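Local structure of 4-amino-4-deoxychorismate lyase (Legionella pneumophila, 3LUL) at residues 81-92 / 105-115. The protein belongs to the class IV aminotransferase family of fold-type IV pyridoxal-phosphate enzymes, with its cofactor held covalently by the protein. Residues are numbered along the deposited sequence; the frame is centred on the assembly and turned at random.
Sequences LYHGGIKAILSG and VSQLIFQTFNY
Ser106 packs its CB against Ser91 O, and its OG, hydrogen-bonded to Pro60 O, lies beside Leu90 CD1, opening an antiparallel pairing in which seven residue pairs face each other from Ser91–Gln107 to Gly85–Phe113. Gln107 O accepts a hydrogen bond from Ser91 N (2.9 Å), whereas the return bond from Gln107 N to Ser91 O is weak. Leu108, its CG anti to the backbone N (chi1 -170°), lays CD1 over the Ile89 carbonyl, 3.4 Å from Ile89 O, with Leu90 CB and Ala88 CB a little farther off. Ile109 exchanges two backbone hydrogen bonds with Ile89, both near 167° at the hydrogen. Phe110 meets Ala88 CB through CE1 (3.8 Å) and brings its ring edge to Ile86 CG2, 4.2 Å from CD1. Gln111 O takes the N-H of Lys87 (N to O 2.8 Å), and Gln111 N bonds back to Lys87 O. Thr112 CG2 reaches Ile86 CG1 at 3.8 Å. Phe113 then folds back over Gly85, whose CA forms a CH-pi contact 3.9 Å from the ring centroid; glycine lets the ring lie directly on the main chain. Two waters bridge Asn114 ND2 to His83 O, and the Tyr115 ring turns its edge to Gly85 N. Strand 84-91 continues the sheet to strand 28-36, while strand 106-113 adjoins strand 4-6. Helix 65-78 covers the Ala88 and Phe110 face; on the other, Lys87 and Phe113 pack against the second subunit.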
loop_
_atom_site.group_PDB
_atom_site.type_symbol
_atom_site.label_atom_id
_atom_site.label_comp_id
_atom_site.label_asym_id
_atom_site.label_seq_id
_atom_site.Cartn_x
_atom_site.Cartn_y
_atom_site.Cartn_z
ATOM N N LEU B 81 -11.494 -28.699 -5.682
ATOM C CA LEU B 81 -11.978 -27.999 -4.510
ATOM C C LEU B 81 -13.454 -28.325 -4.267
ATOM O O LEU B 81 -14.270 -28.402 -5.223
ATOM C CB LEU B 81 -11.769 -26.498 -4.715
ATOM C CG LEU B 81 -11.484 -25.570 -3.553
ATOM C CD1 LEU B 81 -10.188 -25.941 -2.860
ATOM C CD2 LEU B 81 -11.462 -24.126 -4.094
ATOM N N TYR B 82 -13.807 -28.560 -3.006
ATOM C CA TYR B 82 -15.208 -28.663 -2.614
ATOM C C TYR B 82 -15.504 -27.478 -1.730
ATOM O O TYR B 82 -16.165 -26.536 -2.178
ATOM C CB TYR B 82 -15.518 -30.014 -1.972
ATOM C CG TYR B 82 -17.000 -30.302 -1.700
ATOM C CD1 TYR B 82 -17.806 -30.938 -2.668
ATOM C CD2 TYR B 82 -17.578 -29.993 -0.467
ATOM C CE1 TYR B 82 -19.157 -31.220 -2.414
ATOM C CE2 TYR B 82 -18.935 -30.296 -0.196
ATOM C CZ TYR B 82 -19.714 -30.896 -1.176
ATOM O OH TYR B 82 -21.044 -31.193 -0.884
ATOM N N HIS B 83 -15.002 -27.481 -0.494
ATOM C CA HIS B 83 -15.016 -26.283 0.335
ATOM C C HIS B 83 -13.617 -25.669 0.306
ATOM O O HIS B 83 -12.603 -26.370 0.381
ATOM C CB HIS B 83 -15.367 -26.577 1.783
ATOM C CG HIS B 83 -16.712 -27.201 1.988
ATOM N ND1 HIS B 83 -17.804 -26.908 1.200
ATOM C CD2 HIS B 83 -17.155 -28.049 2.948
ATOM C CE1 HIS B 83 -18.853 -27.580 1.638
ATOM N NE2 HIS B 83 -18.490 -28.274 2.703
ATOM N N GLY B 84 -13.556 -24.353 0.249
ATOM C CA GLY B 84 -12.250 -23.649 0.268
ATOM C C GLY B 84 -12.389 -22.234 -0.240
ATOM O O GLY B 84 -13.448 -21.624 -0.078
ATOM N N GLY B 85 -11.316 -21.709 -0.830
ATOM C CA GLY B 85 -11.338 -20.368 -1.386
ATOM C C GLY B 85 -10.683 -20.226 -2.726
ATOM O O GLY B 85 -9.865 -21.072 -3.136
ATOM N N ILE B 86 -11.048 -19.138 -3.420
ATOM C CA ILE B 86 -10.323 -18.706 -4.612
ATOM C C ILE B 86 -9.976 -17.225 -4.476
ATOM O O ILE B 86 -10.818 -16.426 -4.079
ATOM C CB ILE B 86 -11.137 -18.851 -5.927
ATOM C CG1 ILE B 86 -11.412 -20.296 -6.290
ATOM C CG2 ILE B 86 -10.370 -18.203 -7.105
ATOM C CD1 ILE B 86 -12.353 -20.442 -7.480
ATOM N N LYS B 87 -8.719 -16.886 -4.761
ATOM C CA LYS B 87 -8.276 -15.477 -4.783
ATOM C C LYS B 87 -8.049 -15.066 -6.227
ATOM O O LYS B 87 -7.354 -15.757 -6.965
ATOM C CB LYS B 87 -7.015 -15.295 -3.952
ATOM C CG LYS B 87 -6.626 -13.833 -3.725
ATOM C CD LYS B 87 -5.441 -13.704 -2.729
ATOM C CE LYS B 87 -4.887 -12.274 -2.711
ATOM N NZ LYS B 87 -3.884 -12.066 -1.590
ATOM N N ALA B 88 -8.679 -13.976 -6.648
ATOM C CA ALA B 88 -8.457 -13.380 -7.984
ATOM C C ALA B 88 -7.606 -12.142 -7.769
ATOM O O ALA B 88 -7.911 -11.357 -6.892
ATOM C CB ALA B 88 -9.751 -12.983 -8.600
ATOM N N ILE B 89 -6.495 -12.011 -8.497
ATOM C CA ILE B 89 -5.649 -10.827 -8.444
ATOM C C ILE B 89 -5.612 -10.201 -9.833
ATOM O O ILE B 89 -5.306 -10.892 -10.788
ATOM C CB ILE B 89 -4.196 -11.139 -7.993
ATOM C CG1 ILE B 89 -4.178 -11.880 -6.649
ATOM C CG2 ILE B 89 -3.396 -9.844 -7.859
ATOM C CD1 ILE B 89 -2.743 -12.315 -6.225
ATOM N N LEU B 90 -5.954 -8.908 -9.918
ATOM C CA LEU B 90 -5.953 -8.129 -11.171
ATOM C C LEU B 90 -4.828 -7.107 -11.056
ATOM O O LEU B 90 -4.830 -6.272 -10.137
ATOM C CB LEU B 90 -7.266 -7.376 -11.352
ATOM C CG LEU B 90 -7.431 -6.527 -12.607
ATOM C CD1 LEU B 90 -7.588 -7.408 -13.823
ATOM C CD2 LEU B 90 -8.638 -5.575 -12.457
ATOM N N SER B 91 -3.858 -7.197 -11.955
ATOM C CA SER B 91 -2.731 -6.264 -11.986
ATOM C C SER B 91 -2.953 -5.227 -13.047
ATOM O O SER B 91 -3.651 -5.478 -14.034
ATOM C CB SER B 91 -1.437 -6.986 -12.322
ATOM O OG SER B 91 -1.425 -7.431 -13.660
ATOM N N GLY B 92 -2.339 -4.067 -12.860
ATOM C CA GLY B 92 -2.364 -3.003 -13.878
ATOM C C GLY B 92 -1.673 -3.446 -15.154
ATOM O O GLY B 92 -1.984 -2.975 -16.244
ATOM N N VAL B 105 -2.826 -3.587 -21.109
ATOM C CA VAL B 105 -3.452 -4.895 -20.875
ATOM C C VAL B 105 -3.276 -5.316 -19.411
ATOM O O VAL B 105 -2.151 -5.557 -18.939
ATOM C CB VAL B 105 -2.920 -5.998 -21.835
ATOM C CG1 VAL B 105 -3.637 -7.352 -21.575
ATOM C CG2 VAL B 105 -3.071 -5.559 -23.305
ATOM N N SER B 106 -4.387 -5.360 -18.692
ATOM C CA SER B 106 -4.384 -5.870 -17.330
ATOM C C SER B 106 -4.312 -7.404 -17.334
ATOM O O SER B 106 -4.622 -8.066 -18.331
ATOM C CB SER B 106 -5.594 -5.345 -16.552
ATOM O OG SER B 106 -6.818 -5.662 -17.192
ATOM N N GLN B 107 -3.861 -7.955 -16.215
ATOM C CA GLN B 107 -3.579 -9.367 -16.116
ATOM C C GLN B 107 -4.365 -9.867 -14.920
ATOM O O GLN B 107 -4.424 -9.217 -13.897
ATOM C CB GLN B 107 -2.078 -9.597 -15.947
ATOM C CG GLN B 107 -1.192 -8.753 -16.891
ATOM C CD GLN B 107 -1.074 -9.349 -18.264
ATOM O OE1 GLN B 107 -0.724 -10.522 -18.399
ATOM N NE2 GLN B 107 -1.370 -8.553 -19.304
ATOM N N LEU B 108 -4.992 -11.012 -15.075
ATOM C CA LEU B 108 -5.772 -11.603 -14.026
ATOM C C LEU B 108 -5.204 -12.987 -13.734
ATOM O O LEU B 108 -4.928 -13.756 -14.682
ATOM C CB LEU B 108 -7.201 -11.669 -14.508
ATOM C CG LEU B 108 -8.361 -12.020 -13.606
ATOM C CD1 LEU B 108 -8.349 -11.221 -12.274
ATOM C CD2 LEU B 108 -9.635 -11.801 -14.406
ATOM N N ILE B 109 -4.982 -13.291 -12.450
ATOM C CA ILE B 109 -4.588 -14.626 -12.002
ATOM C C ILE B 109 -5.586 -15.139 -10.953
ATOM O O ILE B 109 -6.002 -14.398 -10.061
ATOM C CB ILE B 109 -3.149 -14.657 -11.455
ATOM C CG1 ILE B 109 -2.157 -14.401 -12.600
ATOM C CG2 ILE B 109 -2.819 -16.010 -10.710
ATOM C CD1 ILE B 109 -0.669 -14.329 -12.146
ATOM N N PHE B 110 -5.981 -16.406 -11.100
ATOM C CA PHE B 110 -6.792 -17.096 -10.087
ATOM C C PHE B 110 -6.009 -18.195 -9.395
ATOM O O PHE B 110 -5.279 -18.957 -10.039
ATOM C CB PHE B 110 -8.012 -17.750 -10.723
ATOM C CG PHE B 110 -8.901 -16.803 -11.451
ATOM C CD1 PHE B 110 -9.958 -16.188 -10.775
ATOM C CD2 PHE B 110 -8.724 -16.554 -12.818
ATOM C CE1 PHE B 110 -10.813 -15.329 -11.444
ATOM C CE2 PHE B 110 -9.580 -15.699 -13.491
ATOM C CZ PHE B 110 -10.626 -15.095 -12.809
ATOM N N GLN B 111 -6.153 -18.262 -8.083
ATOM C CA GLN B 111 -5.505 -19.298 -7.270
ATOM C C GLN B 111 -6.473 -19.837 -6.228
ATOM O O GLN B 111 -7.175 -19.069 -5.582
ATOM C CB GLN B 111 -4.300 -18.720 -6.544
ATOM C CG GLN B 111 -3.119 -18.441 -7.466
ATOM C CD GLN B 111 -2.465 -19.716 -8.022
ATOM O OE1 GLN B 111 -2.497 -19.986 -9.237
ATOM N NE2 GLN B 111 -1.856 -20.493 -7.138
ATOM N N THR B 112 -6.497 -21.155 -6.081
ATOM C CA THR B 112 -7.349 -21.800 -5.093
ATOM C C THR B 112 -6.526 -22.074 -3.847
ATOM O O THR B 112 -5.274 -22.130 -3.866
ATOM C CB THR B 112 -7.962 -23.139 -5.579
ATOM O OG1 THR B 112 -6.923 -24.113 -5.801
ATOM C CG2 THR B 112 -8.740 -22.948 -6.831
ATOM N N PHE B 113 -7.237 -22.277 -2.757
ATOM C CA PHE B 113 -6.617 -22.691 -1.507
ATOM C C PHE B 113 -7.645 -23.350 -0.617
ATOM O O PHE B 113 -8.859 -23.173 -0.764
ATOM C CB PHE B 113 -5.969 -21.504 -0.792
ATOM C CG PHE B 113 -6.900 -20.351 -0.561
ATOM C CD1 PHE B 113 -7.083 -19.379 -1.547
ATOM C CD2 PHE B 113 -7.593 -20.220 0.635
ATOM C CE1 PHE B 113 -7.948 -18.286 -1.341
ATOM C CE2 PHE B 113 -8.445 -19.127 0.865
ATOM C CZ PHE B 113 -8.637 -18.164 -0.120
ATOM N N ASN B 114 -7.137 -24.141 0.303
ATOM C CA ASN B 114 -7.943 -24.781 1.321
ATOM C C ASN B 114 -7.635 -24.111 2.647
ATOM O O ASN B 114 -6.482 -23.747 2.908
ATOM C CB ASN B 114 -7.613 -26.257 1.380
ATOM C CG ASN B 114 -8.217 -27.025 0.249
ATOM O OD1 ASN B 114 -7.635 -27.116 -0.836
ATOM N ND2 ASN B 114 -9.404 -27.560 0.474
ATOM N N TYR B 115 -8.647 -23.957 3.496
ATOM C CA TYR B 115 -8.461 -23.314 4.800
ATOM C C TYR B 115 -9.542 -23.766 5.778
ATOM O O TYR B 115 -10.600 -24.219 5.349
ATOM C CB TYR B 115 -8.503 -21.794 4.644
ATOM C CG TYR B 115 -9.881 -21.261 4.319
ATOM C CD1 TYR B 115 -10.370 -21.286 3.025
ATOM C CD2 TYR B 115 -10.701 -20.760 5.319
ATOM C CE1 TYR B 115 -11.642 -20.815 2.741
ATOM C CE2 TYR B 115 -11.958 -20.280 5.045
ATOM C CZ TYR B 115 -12.429 -20.297 3.751
ATOM O OH TYR B 115 -13.684 -19.830 3.490
HETATM O O HOH W 1 -11.855 -28.921 -0.949
HETATM O O HOH W 2 -10.808 -25.967 2.582
#